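Local coordinates for protein fimbrin (Schizosaccharomyces pombe, PDB 1RT8) that binds actin filaments and crosslinks them through paired actin-binding regions built of calponin-homology domains, serving cell polarity, cytokinesis, mating and spore formation, at residues 99-103 / 126-130; 287-291 / 303-307; 314-318 / 330-336. One frame throughout, in Å; residues are numbered along the deposited sequence.

Contact 1 of 3, residues 99-103 / 126-130; sequences MGGIS and QIIRR. With SO4 (sulfate ion), chain C.
In the first calponin-homology domain, the glycine turn that leaves helix 82-99 folds against helix 117-131, and Arg130 of that helix ties off the end of the other. Arg130 NE donates to Met99 O (3.2 Å, N-H...O angle 151°), coming from above the carbonyl plane, 52° out of it. With CG anti to the backbone N (chi1 172°), a bend at chi2 turns the arginine chain along the turn. There Arg130 CD lies 3.2 Å from Gly100 O. A positive group suits the C-terminal end of a helix, whose last carbonyls probably carry partial negative charge. Gly100 is the first residue to leave the helix; at its backbone angles a side chain would jam against Met99 O. At Gly101 the positive phi favours glycine, and a CB there would point at Arg130 CD and Arg129 NH1. This is loop-to-helix packing in an all-helical fold: beyond the glycines, Ile102 lies alongside Gln126, running the opposite way, its CG2 3.6 Å from Gln126 CB and its CD1 4.3 Å from Ile127 CG1. A branched aliphatic chain fits here, because Ile127 continues the apolar layer onto Leu57 and Ile58 of helix 52-61. On the more polar side, water 1 bridges the segments, donating to Gly101 O (2.7 Å) and accepting from Arg129 NH1 (2.8 Å). The extended Arg129 chain carries its guanidinium to Glu163, its salt-bridge partner, while Arg129 NH1 and NH2 also make weak bonds of 3.0 Å to O1 of a sulfate, probably from the crystallisation liquor.

Contact 2 of 3, residues 287-291 / 303-307; sequences ARVFT and IHDFF
Phe306 lays one face of its ring over Ala287, whose CA stands 4.2 Å above the ring plane and offset toward the rim. With CG anti to the backbone N (chi1 -178°), the Phe306 ring extends toward helix 282-296, and its CE1 comes 3.7 Å from Phe290 CB, while CZ lies at the edge of the Phe290 ring. Alanine suits the crossing because its single methyl lets the ring lie close to the helix backbone. Ala287 CB also meets Phe307 CE1 at 3.7 Å, and the Phe307 ring in turn receives Phe306 CD2 over its centre. One turn along the helix, Thr291 lies alongside Phe306, pointing the other way, its OG1 3.5 Å from Phe306 CB, and sets CG2 3.6 Å from Ile303 O. Helix 379-397 covers Phe290 and Phe306 with Leu383, in the third calponin-homology domain. The threonine hydroxyl would be a poor guest among such groups, but Thr291 OG1 donates to Ala287 O (2.8 Å), which takes Thr291 N on its opposite face, and receives water 2, itself an acceptor for Phe306 N. The two segments thus cohere by apolar packing across a buried contact, the hydroxyl being satisfied by its own helix and one bridging water.

Contact 3 of 3, residues 314-318 / 330-336; sequences LILLQ and WKKVNKA
Leu314 reaches from helix 314-323 into the loop of residues 330-336. From CB the chain runs with CG anti to the carbonyl carbon (chi1 -66°), which sets Leu314 CG 4.1 Å from Asn334 O, an oxygen that accepts from Asn351 ND2 of helix 345-361. There it forks: Leu314 CD2 touches the same oxygen and comes 3.6 Å from Val333 CG1. Leu314 CD1 continues to Ala336, 3.6 Å from its N and close to its CB. A forked, apolar residue suits this place because its two methyls touch separate points of the loop. Shortened to an alanine, this position would lose both methyls, which is likely to open a gap beneath Val333 and Ala336 and let that part of the loop shift. One turn further on, Leu317 and Val333 meet tip to tip, Leu317 CD1 to Val333 CG2 at 3.7 Å. The indole of Trp330 brings its CH2 corner to Leu317 CB (3.6 Å), and Leu314 O and Gln318 N lie near the ring plane at its edge. Gln318 crosses the indole at about a right angle, touching CH2 with its CG, the amide and ring planes 62° apart. The polar ends find partners outside the two segments: Trp330 NE1 donates to Asp321, Gln318 OE1 accepts from Thr300 N, and Asn334 ND2 donates to Glu350 OE1 and Lys347 O. The contact lies near the surface of the third calponin-homology domain, where the loop joins helix 314-323 to helix 345-361, whose Asn351 touches Leu314 and Val333 and whose Ala355 and Leu358 pack on Leu317.

Along the chain the three contacts come in series. Contact 1 belongs to the first calponin-homology domain, in actin-binding region 1; contacts 2 and 3 share the third, in actin-binding region 2. Contacts 1 and 2 have centres 16 Å apart and nearest atoms about 6 Å apart, without touching. Contact 3 lies further out, its centre 28 Å from that of contact 1. Contacts 2 and 3, centres 19 Å apart, do meet: Ile303 CD1 packs on Ile315 CG2 at 3.8 Å. Helix 306-309 of contact 2 is followed by helix 314-323 of contact 3, and helix 379-397 packs on both, knitting one domain; contact 1's nearness is consistent with the two regions lying side by side.

Contact 1 of 3, residues 99-103 / 126-130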
ATOM      1  N   MET A  99      -1.734  -0.701  -2.588  1.00 32.70           N
ATOM      2  CA  MET A  99      -0.401  -0.124  -2.525  1.00 35.75           C
ATOM      3  C   MET A  99       0.380  -0.568  -1.300  1.00 36.88           C
ATOM      4  O   MET A  99       1.610  -0.621  -1.323  1.00 38.45           O
ATOM      5  CB  MET A  99      -0.505   1.397  -2.554  1.00 35.17           C
ATOM      6  CG  MET A  99      -1.036   1.911  -3.875  1.00 36.04           C
ATOM      7  SD  MET A  99      -1.582   3.596  -3.780  1.00 36.61           S
ATOM      8  CE  MET A  99      -0.007   4.447  -3.641  1.00 38.95           C
ATOM      9  N   GLY A 100      -0.341  -0.892  -0.236  1.00 37.63           N
ATOM     10  CA  GLY A 100       0.307  -1.306   0.991  1.00 39.72           C
ATOM     11  C   GLY A 100       0.550  -0.092   1.862  1.00 40.98           C
ATOM     12  O   GLY A 100       0.793   1.001   1.351  1.00 40.38           O
ATOM     13  N   GLY A 101       0.478  -0.278   3.175  1.00 41.85           N
ATOM     14  CA  GLY A 101       0.701   0.828   4.086  1.00 43.36           C
ATOM     15  C   GLY A 101      -0.423   1.850   4.119  1.00 44.23           C
ATOM     16  O   GLY A 101      -0.356   2.823   4.865  1.00 44.06           O
ATOM     17  N   ILE A 102      -1.455   1.641   3.309  1.00 44.60           N
ATOM     18  CA  ILE A 102      -2.585   2.564   3.272  1.00 46.75           C
ATOM     19  C   ILE A 102      -3.841   1.876   3.785  1.00 49.51           C
ATOM     20  O   ILE A 102      -4.053   0.691   3.529  1.00 50.35           O
ATOM     21  CB  ILE A 102      -2.865   3.065   1.833  1.00 45.39           C
ATOM     22  CG1 ILE A 102      -1.686   3.904   1.329  1.00 44.23           C
ATOM     23  CG2 ILE A 102      -4.155   3.880   1.804  1.00 43.57           C
ATOM     24  CD1 ILE A 102      -1.869   4.419  -0.084  1.00 42.51           C
ATOM     25  N   SER A 103      -4.670   2.617   4.512  1.00 52.54           N
ATOM     26  CA  SER A 103      -5.911   2.057   5.026  1.00 54.92           C
ATOM     27  C   SER A 103      -7.081   2.904   4.533  1.00 57.30           C
ATOM     28  O   SER A 103      -7.235   4.061   4.932  1.00 57.85           O
ATOM     29  CB  SER A 103      -5.894   2.022   6.558  1.00 54.60           C
ATOM     30  OG  SER A 103      -6.982   1.259   7.057  1.00 53.43           O
ATOM     31  N   GLN A 126      -2.390   9.368   3.401  1.00 22.91           N
ATOM     32  CA  GLN A 126      -1.948   7.984   3.267  1.00 24.00           C
ATOM     33  C   GLN A 126      -1.142   7.808   1.984  1.00 24.77           C
ATOM     34  O   GLN A 126      -0.110   7.123   1.981  1.00 23.10           O
ATOM     35  CB  GLN A 126      -3.139   7.016   3.270  1.00 27.97           C
ATOM     36  CG  GLN A 126      -3.869   6.899   4.615  1.00 30.12           C
ATOM     37  CD  GLN A 126      -2.965   6.408   5.746  1.00 33.58           C
ATOM     38  OE1 GLN A 126      -2.217   5.436   5.591  1.00 33.04           O
ATOM     39  NE2 GLN A 126      -3.040   7.076   6.895  1.00 34.07           N
ATOM     40  N   ILE A 127      -1.606   8.428   0.897  1.00 23.89           N
ATOM     41  CA  ILE A 127      -0.893   8.332  -0.379  1.00 24.91           C
ATOM     42  C   ILE A 127       0.489   8.997  -0.284  1.00 24.17           C
ATOM     43  O   ILE A 127       1.488   8.411  -0.713  1.00 24.10           O
ATOM     44  CB  ILE A 127      -1.708   8.965  -1.539  1.00 26.07           C
ATOM     45  CG1 ILE A 127      -3.020   8.190  -1.724  1.00 25.20           C
ATOM     46  CG2 ILE A 127      -0.919   8.906  -2.846  1.00 25.86           C
ATOM     47  CD1 ILE A 127      -3.923   8.733  -2.822  1.00 25.82           C
ATOM     48  N   ILE A 128       0.543  10.199   0.291  1.00 23.85           N
ATOM     49  CA  ILE A 128       1.802  10.934   0.449  1.00 24.85           C
ATOM     50  C   ILE A 128       2.774  10.165   1.331  1.00 26.66           C
ATOM     51  O   ILE A 128       3.969  10.082   1.031  1.00 26.64           O
ATOM     52  CB  ILE A 128       1.586  12.324   1.086  1.00 25.59           C
ATOM     53  CG1 ILE A 128       0.894  13.262   0.093  1.00 24.80           C
ATOM     54  CG2 ILE A 128       2.935  12.921   1.511  1.00 27.99           C
ATOM     55  CD1 ILE A 128       0.613  14.635   0.663  1.00 26.08           C
ATOM     56  N   ARG A 129       2.256   9.615   2.428  1.00 26.71           N
ATOM     57  CA  ARG A 129       3.066   8.843   3.363  1.00 26.76           C
ATOM     58  C   ARG A 129       3.654   7.608   2.699  1.00 27.03           C
ATOM     59  O   ARG A 129       4.819   7.291   2.906  1.00 28.15           O
ATOM     60  CB  ARG A 129       2.222   8.439   4.575  1.00 26.03           C
ATOM     61  CG  ARG A 129       2.877   7.427   5.511  1.00 26.82           C
ATOM     62  CD  ARG A 129       2.044   7.252   6.780  1.00 26.92           C
ATOM     63  NE  ARG A 129       2.586   6.244   7.684  1.00 28.59           N
ATOM     64  CZ  ARG A 129       2.570   4.938   7.443  1.00 32.12           C
ATOM     65  NH1 ARG A 129       2.036   4.474   6.318  1.00 33.89           N
ATOM     66  NH2 ARG A 129       3.078   4.091   8.329  1.00 31.52           N
ATOM     67  N   ARG A 130       2.849   6.915   1.898  1.00 27.42           N
ATOM     68  CA  ARG A 130       3.312   5.720   1.212  1.00 27.24           C
ATOM     69  C   ARG A 130       4.468   6.018   0.253  1.00 28.77           C
ATOM     70  O   ARG A 130       5.319   5.165   0.020  1.00 28.21           O
ATOM     71  CB  ARG A 130       2.153   5.068   0.444  1.00 28.71           C
ATOM     72  CG  ARG A 130       2.562   3.904  -0.479  1.00 30.01           C
ATOM     73  CD  ARG A 130       3.214   2.766   0.297  1.00 34.49           C
ATOM     74  NE  ARG A 130       3.679   1.689  -0.580  1.00 37.11           N
ATOM     75  CZ  ARG A 130       4.708   1.790  -1.422  1.00 38.40           C
ATOM     76  NH1 ARG A 130       5.400   2.920  -1.515  1.00 38.84           N
ATOM     77  NH2 ARG A 130       5.039   0.756  -2.187  1.00 39.27           N
TER
HETATM   78  S   SO4 C9002       1.833   0.412   7.929  1.00 86.97           S
HETATM   79  O1  SO4 C9002       1.205   1.868   7.593  1.00 87.19           O
HETATM   80  O2  SO4 C9002       3.059   0.358   7.156  1.00 86.98           O
HETATM   81  O3  SO4 C9002       2.029   0.291   9.215  1.00 86.54           O
HETATM   82  O4  SO4 C9002       0.869  -0.491   7.356  1.00 87.38           O
HETATM   83  O   HOH W   1       0.364   5.303   4.237  1.00 31.94           O

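Contact 2 of 3, residues 287-291 / 303-307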
ATOM      1  N   ALA A 287       3.999 -14.248  -1.098  1.00 23.14           N
ATOM      2  CA  ALA A 287       4.106 -13.726   0.260  1.00 24.99           C
ATOM      3  C   ALA A 287       3.665 -12.264   0.323  1.00 25.42           C
ATOM      4  O   ALA A 287       2.927 -11.872   1.230  1.00 27.11           O
ATOM      5  CB  ALA A 287       5.551 -13.873   0.779  1.00 22.26           C
ATOM      6  N   ARG A 288       4.114 -11.460  -0.639  1.00 25.22           N
ATOM      7  CA  ARG A 288       3.752 -10.044  -0.674  1.00 24.15           C
ATOM      8  C   ARG A 288       2.277  -9.839  -1.003  1.00 22.67           C
ATOM      9  O   ARG A 288       1.652  -8.929  -0.474  1.00 23.40           O
ATOM     10  CB  ARG A 288       4.629  -9.293  -1.681  1.00 25.40           C
ATOM     11  CG  ARG A 288       5.986  -8.882  -1.113  1.00 30.50           C
ATOM     12  CD  ARG A 288       6.941  -8.407  -2.208  1.00 35.83           C
ATOM     13  NE  ARG A 288       8.265  -8.056  -1.686  1.00 40.62           N
ATOM     14  CZ  ARG A 288       8.527  -6.968  -0.962  1.00 42.93           C
ATOM     15  NH1 ARG A 288       7.557  -6.113  -0.667  1.00 43.36           N
ATOM     16  NH2 ARG A 288       9.765  -6.731  -0.537  1.00 43.57           N
ATOM     17  N   VAL A 289       1.731 -10.683  -1.878  1.00 22.41           N
ATOM     18  CA  VAL A 289       0.318 -10.601  -2.250  1.00 21.59           C
ATOM     19  C   VAL A 289      -0.555 -11.022  -1.068  1.00 21.98           C
ATOM     20  O   VAL A 289      -1.559 -10.369  -0.765  1.00 24.22           O
ATOM     21  CB  VAL A 289      -0.004 -11.516  -3.461  1.00 19.34           C
ATOM     22  CG1 VAL A 289      -1.511 -11.586  -3.679  1.00 18.32           C
ATOM     23  CG2 VAL A 289       0.685 -10.974  -4.720  1.00 20.34           C
ATOM     24  N   PHE A 290      -0.174 -12.113  -0.407  1.00 21.33           N
ATOM     25  CA  PHE A 290      -0.920 -12.614   0.743  1.00 21.89           C
ATOM     26  C   PHE A 290      -0.839 -11.610   1.890  1.00 22.45           C
ATOM     27  O   PHE A 290      -1.803 -11.447   2.648  1.00 23.69           O
ATOM     28  CB  PHE A 290      -0.369 -13.976   1.206  1.00 21.58           C
ATOM     29  CG  PHE A 290      -0.582 -15.098   0.219  1.00 23.90           C
ATOM     30  CD1 PHE A 290       0.001 -16.346   0.433  1.00 24.73           C
ATOM     31  CD2 PHE A 290      -1.366 -14.919  -0.911  1.00 26.49           C
ATOM     32  CE1 PHE A 290      -0.196 -17.395  -0.460  1.00 25.98           C
ATOM     33  CE2 PHE A 290      -1.571 -15.966  -1.819  1.00 27.63           C
ATOM     34  CZ  PHE A 290      -0.985 -17.207  -1.591  1.00 26.55           C
ATOM     35  N   THR A 291       0.310 -10.947   2.022  1.00 21.77           N
ATOM     36  CA  THR A 291       0.507  -9.949   3.068  1.00 21.77           C
ATOM     37  C   THR A 291      -0.480  -8.807   2.859  1.00 23.25           C
ATOM     38  O   THR A 291      -1.118  -8.359   3.804  1.00 21.84           O
ATOM     39  CB  THR A 291       1.940  -9.362   3.051  1.00 21.51           C
ATOM     40  OG1 THR A 291       2.862 -10.345   3.532  1.00 23.69           O
ATOM     41  CG2 THR A 291       2.026  -8.115   3.937  1.00 18.44           C
ATOM     42  N   ILE A 303       1.185  -6.841   8.959  1.00 28.78           N
ATOM     43  CA  ILE A 303       2.302  -7.703   8.603  1.00 25.88           C
ATOM     44  C   ILE A 303       3.384  -6.987   7.796  1.00 27.58           C
ATOM     45  O   ILE A 303       3.077  -6.246   6.854  1.00 23.72           O
ATOM     46  CB  ILE A 303       1.813  -8.904   7.761  1.00 26.99           C
ATOM     47  CG1 ILE A 303       0.793  -9.719   8.547  1.00 26.12           C
ATOM     48  CG2 ILE A 303       3.002  -9.748   7.304  1.00 24.73           C
ATOM     49  CD1 ILE A 303      -0.055 -10.598   7.678  1.00 21.85           C
ATOM     50  N   HIS A 304       4.645  -7.219   8.148  1.00 25.90           N
ATOM     51  CA  HIS A 304       5.762  -6.613   7.414  1.00 28.28           C
ATOM     52  C   HIS A 304       6.816  -7.665   7.104  1.00 29.27           C
ATOM     53  O   HIS A 304       7.802  -7.401   6.416  1.00 30.51           O
ATOM     54  CB  HIS A 304       6.358  -5.453   8.225  1.00 30.02           C
ATOM     55  CG  HIS A 304       5.434  -4.273   8.340  1.00 31.04           C
ATOM     56  ND1 HIS A 304       5.187  -3.423   7.284  1.00 32.50           N
ATOM     57  CD2 HIS A 304       4.637  -3.852   9.353  1.00 32.18           C
ATOM     58  CE1 HIS A 304       4.275  -2.534   7.636  1.00 31.18           C
ATOM     59  NE2 HIS A 304       3.924  -2.772   8.886  1.00 33.80           N
ATOM     60  N   ASP A 305       6.565  -8.874   7.600  1.00 28.05           N
ATOM     61  CA  ASP A 305       7.458 -10.020   7.403  1.00 26.93           C
ATOM     62  C   ASP A 305       6.602 -11.293   7.484  1.00 25.80           C
ATOM     63  O   ASP A 305       6.463 -11.900   8.551  1.00 24.31           O
ATOM     64  CB  ASP A 305       8.543 -10.033   8.490  1.00 27.52           C
ATOM     65  CG  ASP A 305       9.651 -11.027   8.196  1.00 30.76           C
ATOM     66  OD1 ASP A 305       9.488 -11.817   7.251  1.00 32.77           O
ATOM     67  OD2 ASP A 305      10.677 -11.022   8.907  1.00 34.39           O
ATOM     68  N   PHE A 306       6.032 -11.670   6.341  1.00 24.57           N
ATOM     69  CA  PHE A 306       5.150 -12.828   6.205  1.00 25.74           C
ATOM     70  C   PHE A 306       5.678 -14.136   6.800  1.00 26.21           C
ATOM     71  O   PHE A 306       4.934 -14.880   7.438  1.00 25.81           O
ATOM     72  CB  PHE A 306       4.828 -13.044   4.719  1.00 22.75           C
ATOM     73  CG  PHE A 306       3.880 -14.194   4.441  1.00 23.49           C
ATOM     74  CD1 PHE A 306       2.504 -13.994   4.426  1.00 24.78           C
ATOM     75  CD2 PHE A 306       4.369 -15.473   4.146  1.00 21.19           C
ATOM     76  CE1 PHE A 306       1.629 -15.044   4.115  1.00 21.54           C
ATOM     77  CE2 PHE A 306       3.510 -16.521   3.836  1.00 21.83           C
ATOM     78  CZ  PHE A 306       2.136 -16.305   3.820  1.00 22.12           C
ATOM     79  N   PHE A 307       6.954 -14.422   6.585  1.00 25.57           N
ATOM     80  CA  PHE A 307       7.520 -15.668   7.074  1.00 25.68           C
ATOM     81  C   PHE A 307       7.894 -15.720   8.548  1.00 27.36           C
ATOM     82  O   PHE A 307       8.472 -16.706   9.006  1.00 28.52           O
ATOM     83  CB  PHE A 307       8.704 -16.070   6.194  1.00 25.39           C
ATOM     84  CG  PHE A 307       8.313 -16.373   4.776  1.00 26.33           C
ATOM     85  CD1 PHE A 307       8.637 -15.502   3.749  1.00 24.71           C
ATOM     86  CD2 PHE A 307       7.553 -17.505   4.483  1.00 23.99           C
ATOM     87  CE1 PHE A 307       8.208 -15.753   2.449  1.00 28.04           C
ATOM     88  CE2 PHE A 307       7.124 -17.757   3.194  1.00 24.65           C
ATOM     89  CZ  PHE A 307       7.449 -16.880   2.176  1.00 25.54           C
TER
HETATM   90  O   HOH W   2       5.738  -9.576   4.253  1.00 27.90           O

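Contact 3 of 3, residues 314-318 / 330-336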
ATOM      1  N   LEU A 314      -1.510 -15.892  15.937  1.00 22.59           N
ATOM      2  CA  LEU A 314      -2.485 -14.848  16.222  1.00 23.30           C
ATOM      3  C   LEU A 314      -3.056 -14.164  14.987  1.00 24.36           C
ATOM      4  O   LEU A 314      -4.255 -13.893  14.921  1.00 26.27           O
ATOM      5  CB  LEU A 314      -1.863 -13.816  17.164  1.00 22.00           C
ATOM      6  CG  LEU A 314      -1.544 -14.370  18.558  1.00 22.50           C
ATOM      7  CD1 LEU A 314      -0.987 -13.253  19.447  1.00 22.64           C
ATOM      8  CD2 LEU A 314      -2.814 -14.940  19.171  1.00 23.50           C
ATOM      9  N   ILE A 315      -2.196 -13.880  14.017  1.00 24.30           N
ATOM     10  CA  ILE A 315      -2.617 -13.243  12.776  1.00 25.42           C
ATOM     11  C   ILE A 315      -3.598 -14.138  12.031  1.00 26.10           C
ATOM     12  O   ILE A 315      -4.646 -13.679  11.585  1.00 26.42           O
ATOM     13  CB  ILE A 315      -1.404 -12.953  11.859  1.00 26.69           C
ATOM     14  CG1 ILE A 315      -0.504 -11.901  12.511  1.00 25.94           C
ATOM     15  CG2 ILE A 315      -1.876 -12.513  10.468  1.00 28.72           C
ATOM     16  CD1 ILE A 315      -1.159 -10.571  12.760  1.00 25.21           C
ATOM     17  N   LEU A 316      -3.260 -15.418  11.900  1.00 25.34           N
ATOM     18  CA  LEU A 316      -4.130 -16.364  11.210  1.00 25.98           C
ATOM     19  C   LEU A 316      -5.493 -16.483  11.900  1.00 27.24           C
ATOM     20  O   LEU A 316      -6.540 -16.489  11.242  1.00 26.84           O
ATOM     21  CB  LEU A 316      -3.456 -17.743  11.130  1.00 24.52           C
ATOM     22  CG  LEU A 316      -2.275 -17.832  10.142  1.00 24.74           C
ATOM     23  CD1 LEU A 316      -1.517 -19.134  10.319  1.00 21.55           C
ATOM     24  CD2 LEU A 316      -2.803 -17.728   8.726  1.00 24.89           C
ATOM     25  N   LEU A 317      -5.476 -16.573  13.227  1.00 26.50           N
ATOM     26  CA  LEU A 317      -6.708 -16.694  13.983  1.00 25.32           C
ATOM     27  C   LEU A 317      -7.587 -15.462  13.791  1.00 24.66           C
ATOM     28  O   LEU A 317      -8.806 -15.580  13.678  1.00 24.00           O
ATOM     29  CB  LEU A 317      -6.395 -16.937  15.461  1.00 24.15           C
ATOM     30  CG  LEU A 317      -5.779 -18.323  15.704  1.00 26.15           C
ATOM     31  CD1 LEU A 317      -5.354 -18.480  17.156  1.00 27.27           C
ATOM     32  CD2 LEU A 317      -6.780 -19.399  15.319  1.00 25.75           C
ATOM     33  N   GLN A 318      -6.979 -14.283  13.735  1.00 24.75           N
ATOM     34  CA  GLN A 318      -7.754 -13.065  13.519  1.00 26.01           C
ATOM     35  C   GLN A 318      -8.418 -13.107  12.146  1.00 27.78           C
ATOM     36  O   GLN A 318      -9.584 -12.744  12.008  1.00 27.49           O
ATOM     37  CB  GLN A 318      -6.871 -11.828  13.605  1.00 25.83           C
ATOM     38  CG  GLN A 318      -6.413 -11.479  15.007  1.00 27.11           C
ATOM     39  CD  GLN A 318      -5.430 -10.328  14.999  1.00 27.35           C
ATOM     40  OE1 GLN A 318      -5.738  -9.233  14.526  1.00 29.00           O
ATOM     41  NE2 GLN A 318      -4.234 -10.572  15.515  1.00 28.34           N
ATOM     42  N   TRP A 330     -11.565 -17.267  21.552  1.00 37.85           N
ATOM     43  CA  TRP A 330     -10.352 -16.662  22.076  1.00 41.11           C
ATOM     44  C   TRP A 330      -9.964 -17.027  23.505  1.00 42.84           C
ATOM     45  O   TRP A 330      -8.875 -16.680  23.957  1.00 42.16           O
ATOM     46  CB  TRP A 330     -10.427 -15.150  21.912  1.00 40.68           C
ATOM     47  CG  TRP A 330     -10.448 -14.769  20.461  1.00 41.97           C
ATOM     48  CD1 TRP A 330     -11.548 -14.585  19.674  1.00 41.01           C
ATOM     49  CD2 TRP A 330      -9.312 -14.591  19.611  1.00 41.24           C
ATOM     50  NE1 TRP A 330     -11.165 -14.305  18.383  1.00 41.09           N
ATOM     51  CE2 TRP A 330      -9.798 -14.307  18.317  1.00 41.29           C
ATOM     52  CE3 TRP A 330      -7.929 -14.655  19.815  1.00 40.90           C
ATOM     53  CZ2 TRP A 330      -8.946 -14.075  17.233  1.00 40.51           C
ATOM     54  CZ3 TRP A 330      -7.082 -14.427  18.737  1.00 41.26           C
ATOM     55  CH2 TRP A 330      -7.595 -14.145  17.462  1.00 40.00           C
ATOM     56  N   LYS A 331     -10.840 -17.731  24.216  1.00 44.37           N
ATOM     57  CA  LYS A 331     -10.526 -18.137  25.582  1.00 45.06           C
ATOM     58  C   LYS A 331      -9.564 -19.316  25.513  1.00 44.85           C
ATOM     59  O   LYS A 331      -8.942 -19.689  26.508  1.00 45.02           O
ATOM     60  CB  LYS A 331     -11.798 -18.543  26.332  1.00 47.11           C
ATOM     61  CG  LYS A 331     -12.762 -17.391  26.596  1.00 50.37           C
ATOM     62  CD  LYS A 331     -14.017 -17.850  27.341  1.00 52.37           C
ATOM     63  CE  LYS A 331     -15.007 -16.700  27.525  1.00 52.17           C
ATOM     64  NZ  LYS A 331     -16.247 -17.118  28.240  1.00 54.94           N
ATOM     65  N   LYS A 332      -9.444 -19.896  24.324  1.00 42.82           N
ATOM     66  CA  LYS A 332      -8.558 -21.034  24.109  1.00 41.65           C
ATOM     67  C   LYS A 332      -7.257 -20.618  23.418  1.00 37.13           C
ATOM     68  O   LYS A 332      -6.400 -21.455  23.148  1.00 37.44           O
ATOM     69  CB  LYS A 332      -9.264 -22.099  23.261  1.00 42.72           C
ATOM     70  CG  LYS A 332     -10.517 -22.683  23.898  1.00 46.97           C
ATOM     71  CD  LYS A 332     -11.219 -23.649  22.948  1.00 48.73           C
ATOM     72  CE  LYS A 332     -12.540 -24.148  23.530  1.00 50.11           C
ATOM     73  NZ  LYS A 332     -13.347 -24.917  22.536  1.00 51.76           N
ATOM     74  N   VAL A 333      -7.117 -19.324  23.151  1.00 33.23           N
ATOM     75  CA  VAL A 333      -5.944 -18.784  22.471  1.00 30.12           C
ATOM     76  C   VAL A 333      -4.916 -18.136  23.406  1.00 29.10           C
ATOM     77  O   VAL A 333      -5.279 -17.431  24.350  1.00 27.49           O
ATOM     78  CB  VAL A 333      -6.381 -17.731  21.423  1.00 29.31           C
ATOM     79  CG1 VAL A 333      -5.160 -17.082  20.779  1.00 28.50           C
ATOM     80  CG2 VAL A 333      -7.260 -18.388  20.367  1.00 30.66           C
ATOM     81  N   ASN A 334      -3.631 -18.371  23.132  1.00 26.71           N
ATOM     82  CA  ASN A 334      -2.554 -17.786  23.931  1.00 25.85           C
ATOM     83  C   ASN A 334      -2.218 -16.412  23.355  1.00 26.01           C
ATOM     84  O   ASN A 334      -1.981 -16.276  22.155  1.00 25.49           O
ATOM     85  CB  ASN A 334      -1.302 -18.680  23.901  1.00 25.51           C
ATOM     86  CG  ASN A 334      -1.541 -20.038  24.536  1.00 25.83           C
ATOM     87  OD1 ASN A 334      -1.848 -20.131  25.721  1.00 26.83           O
ATOM     88  ND2 ASN A 334      -1.410 -21.097  23.747  1.00 22.94           N
ATOM     89  N   LYS A 335      -2.197 -15.401  24.219  1.00 27.13           N
ATOM     90  CA  LYS A 335      -1.916 -14.029  23.815  1.00 29.04           C
ATOM     91  C   LYS A 335      -0.429 -13.700  23.721  1.00 29.76           C
ATOM     92  O   LYS A 335       0.395 -14.322  24.385  1.00 28.45           O
ATOM     93  CB  LYS A 335      -2.567 -13.057  24.801  1.00 30.44           C
ATOM     94  CG  LYS A 335      -4.086 -13.132  24.871  1.00 33.83           C
ATOM     95  CD  LYS A 335      -4.607 -12.069  25.829  1.00 39.93           C
ATOM     96  CE  LYS A 335      -6.113 -12.134  26.008  1.00 42.06           C
ATOM     97  NZ  LYS A 335      -6.581 -11.095  26.979  1.00 45.44           N
ATOM     98  N   ALA A 336      -0.090 -12.710  22.896  1.00 30.48           N
ATOM     99  CA  ALA A 336       1.294 -12.289  22.751  1.00 30.95           C
ATOM    100  C   ALA A 336       1.743 -11.720  24.097  1.00 33.18           C
ATOM    101  O   ALA A 336       1.005 -10.973  24.734  1.00 31.25           O
ATOM    102  CB  ALA A 336       1.405 -11.220  21.677  1.00 32.85           C
TER